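Local structure of RsfP (Uncultured bacterium, 4GLJ) at residues P145-I150 / S211-T216. The protein is a methylthioadenosine phosphorylase, an enzyme that probably cleaves methylthioadenosine with phosphate to adenine and methylthioribose 1-phosphate, and also binds the dye rhodamine B. Sequence-based numbering, arbitrary orientation.
Sequences PEVADI and SIAYAT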
ATOM      1  N   PRO A 145     -24.376  -6.881   9.096  1.00 28.41           N
ATOM      2  CA  PRO A 145     -25.084  -8.168   8.849  1.00 29.52           C
ATOM      3  C   PRO A 145     -26.626  -8.022   8.763  1.00 29.38           C
ATOM      4  O   PRO A 145     -27.252  -8.844   8.125  1.00 29.41           O
ATOM      5  CB  PRO A 145     -24.750  -9.009  10.110  1.00 33.36           C
ATOM      6  CG  PRO A 145     -24.122  -8.084  11.093  1.00 35.87           C
ATOM      7  CD  PRO A 145     -23.625  -6.866  10.360  1.00 30.88           C
ATOM      8  N   GLU A 146     -27.214  -7.021   9.425  1.00 31.79           N
ATOM      9  CA  GLU A 146     -28.671  -6.798   9.344  1.00 36.58           C
ATOM     10  C   GLU A 146     -29.048  -6.400   7.901  1.00 34.23           C
ATOM     11  O   GLU A 146     -30.023  -6.905   7.390  1.00 35.69           O
ATOM     12  CB  GLU A 146     -29.150  -5.747  10.360  1.00 41.05           C
ATOM     13  CG  GLU A 146     -28.788  -6.067  11.799  1.00 51.05           C
ATOM     14  CD  GLU A 146     -29.654  -7.164  12.407  1.00 61.85           C
ATOM     15  OE1 GLU A 146     -29.787  -7.202  13.667  1.00 75.71           O
ATOM     16  OE2 GLU A 146     -30.247  -7.973  11.648  1.00 69.64           O
ATOM     17  N   VAL A 147     -28.241  -5.555   7.253  1.00 30.36           N
ATOM     18  CA  VAL A 147     -28.433  -5.168   5.834  1.00 29.11           C
ATOM     19  C   VAL A 147     -28.084  -6.302   4.910  1.00 27.50           C
ATOM     20  O   VAL A 147     -28.827  -6.583   3.973  1.00 27.35           O
ATOM     21  CB  VAL A 147     -27.597  -3.912   5.436  1.00 27.19           C
ATOM     22  CG1 VAL A 147     -27.946  -3.438   4.056  1.00 28.68           C
ATOM     23  CG2 VAL A 147     -27.879  -2.713   6.383  1.00 31.00           C
ATOM     24  N   ALA A 148     -26.981  -7.018   5.177  1.00 27.01           N
ATOM     25  CA  ALA A 148     -26.651  -8.211   4.390  1.00 24.70           C
ATOM     26  C   ALA A 148     -27.753  -9.257   4.477  1.00 28.10           C
ATOM     27  O   ALA A 148     -28.115  -9.836   3.453  1.00 27.46           O
ATOM     28  CB  ALA A 148     -25.308  -8.849   4.824  1.00 24.83           C
ATOM     29  N   ASP A 149     -28.301  -9.520   5.674  1.00 29.97           N
ATOM     30  CA  ASP A 149     -29.417 -10.462   5.721  1.00 32.98           C
ATOM     31  C   ASP A 149     -30.624  -9.999   4.882  1.00 31.78           C
ATOM     32  O   ASP A 149     -31.323 -10.852   4.295  1.00 31.57           O
ATOM     33  CB  ASP A 149     -29.842 -10.778   7.146  1.00 37.31           C
ATOM     34  CG  ASP A 149     -31.042 -11.710   7.176  1.00 47.86           C
ATOM     35  OD1 ASP A 149     -30.901 -12.902   6.737  1.00 52.83           O
ATOM     36  OD2 ASP A 149     -32.145 -11.211   7.566  1.00 49.94           O
ATOM     37  N   ILE A 150     -30.934  -8.689   4.940  1.00 31.90           N
ATOM     38  CA  ILE A 150     -32.005  -8.116   4.078  1.00 31.30           C
ATOM     39  C   ILE A 150     -31.677  -8.362   2.591  1.00 30.22           C
ATOM     40  O   ILE A 150     -32.570  -8.760   1.819  1.00 27.94           O
ATOM     41  CB  ILE A 150     -32.247  -6.622   4.367  1.00 32.76           C
ATOM     42  CG1 ILE A 150     -33.146  -6.511   5.610  1.00 34.59           C
ATOM     43  CG2 ILE A 150     -32.903  -5.914   3.181  1.00 32.30           C
ATOM     44  CD1 ILE A 150     -33.315  -5.145   6.189  1.00 37.68           C
ATOM     45  N   SER A 211     -21.227   6.679  10.897  1.00 25.60           N
ATOM     46  CA  SER A 211     -22.316   5.967  11.613  1.00 28.76           C
ATOM     47  C   SER A 211     -23.475   5.531  10.676  1.00 29.98           C
ATOM     48  O   SER A 211     -24.640   5.581  11.061  1.00 31.05           O
ATOM     49  CB  SER A 211     -22.832   6.861  12.767  1.00 30.54           C
ATOM     50  OG  SER A 211     -21.778   7.121  13.707  1.00 33.43           O
ATOM     51  N   ILE A 212     -23.160   5.086   9.462  1.00 27.85           N
ATOM     52  CA  ILE A 212     -24.175   4.633   8.505  1.00 26.36           C
ATOM     53  C   ILE A 212     -23.997   3.146   8.246  1.00 27.11           C
ATOM     54  O   ILE A 212     -22.881   2.703   7.975  1.00 24.91           O
ATOM     55  CB  ILE A 212     -24.045   5.361   7.159  1.00 25.63           C
ATOM     56  CG1 ILE A 212     -24.179   6.869   7.308  1.00 27.25           C
ATOM     57  CG2 ILE A 212     -25.042   4.804   6.125  1.00 25.68           C
ATOM     58  CD1 ILE A 212     -23.808   7.704   6.053  1.00 26.63           C
ATOM     59  N   ALA A 213     -25.073   2.378   8.309  1.00 27.63           N
ATOM     60  CA  ALA A 213     -25.018   0.963   8.101  1.00 28.30           C
ATOM     61  C   ALA A 213     -24.796   0.748   6.634  1.00 27.51           C
ATOM     62  O   ALA A 213     -25.396   1.400   5.803  1.00 28.64           O
ATOM     63  CB  ALA A 213     -26.336   0.292   8.583  1.00 31.83           C
ATOM     64  N   TYR A 214     -23.891  -0.158   6.300  1.00 26.27           N
ATOM     65  CA  TYR A 214     -23.399  -0.232   4.941  1.00 23.95           C
ATOM     66  C   TYR A 214     -23.184  -1.690   4.650  1.00 23.62           C
ATOM     67  O   TYR A 214     -22.534  -2.419   5.426  1.00 24.38           O
ATOM     68  CB  TYR A 214     -22.069   0.518   4.787  1.00 24.86           C
ATOM     69  CG  TYR A 214     -21.364   0.409   3.415  1.00 24.14           C
ATOM     70  CD1 TYR A 214     -20.589  -0.746   3.104  1.00 24.80           C
ATOM     71  CD2 TYR A 214     -21.402   1.455   2.523  1.00 22.66           C
ATOM     72  CE1 TYR A 214     -19.945  -0.881   1.885  1.00 22.73           C
ATOM     73  CE2 TYR A 214     -20.771   1.366   1.277  1.00 23.51           C
ATOM     74  CZ  TYR A 214     -20.027   0.194   0.974  1.00 24.39           C
ATOM     75  OH  TYR A 214     -19.327   0.138  -0.235  1.00 23.59           O
ATOM     76  N   ALA A 215     -23.756  -2.140   3.524  1.00 24.05           N
ATOM     77  CA  ALA A 215     -23.482  -3.503   3.035  1.00 24.21           C
ATOM     78  C   ALA A 215     -23.416  -3.523   1.508  1.00 23.75           C
ATOM     79  O   ALA A 215     -23.805  -2.556   0.832  1.00 24.42           O
ATOM     80  CB  ALA A 215     -24.462  -4.557   3.587  1.00 24.17           C
ATOM     81  N   THR A 216     -22.951  -4.639   0.949  1.00 24.72           N
ATOM     82  CA  THR A 216     -22.607  -4.647  -0.498  1.00 24.75           C
ATOM     83  C   THR A 216     -23.429  -5.747  -1.187  1.00 23.90           C
ATOM     84  O   THR A 216     -23.528  -6.847  -0.679  1.00 24.17           O
ATOM     85  CB  THR A 216     -21.099  -4.934  -0.679  1.00 29.09           C
ATOM     86  OG1 THR A 216     -20.364  -3.778  -0.164  1.00 28.90           O
ATOM     87  CG2 THR A 216     -20.747  -5.078  -2.184  1.00 29.77           C
TER
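Ala-213, two residues after Ser-211, the positive-phi C' residue of the Schellman motif that ends helix 200-209, meets the first turn of helix 145-157 through its methyl group: its CB lies 4.0 Å from CG2 of Val-147. The backbone of Ala-213 is hydrogen-bonded to Arg-91 and Ile-93, which ties this end of strand 213-221 to the parallel strand 92-101. Tyr-214 turns its ring to the other face of the sheet, where its OH is hydrogen-bonded to OE1 of Glu-203. Ala-215 again faces the helix, and its CB sits 3.7 Å from both CB and CG1 of Val-147. Chi1 of -173° puts CG1 anti to the backbone N and against Ala-215, and turns CG2 to Ala-213, so one side chain bridges two alternate residues of the strand. The same Ala-215 methyl comes within 3.9 Å of the backbone N of Ala-148. With methyl groups as the strand's side of the contact, the axes of the short segments 145-150 and 213-216 come within 7.2 Å, crossing at -42°. Thr-216 points to the Tyr-214 side, its OG1 hydrogen-bonded to OD1 of Asn-200. The contact is largely buried and made almost wholly of aliphatic carbon: a helix packed on one face of the central mixed sheet, with helix 200-209 supplying Tyr-214's partner on the other, as in the alpha/beta/alpha sandwich of the purine nucleoside phosphorylase family.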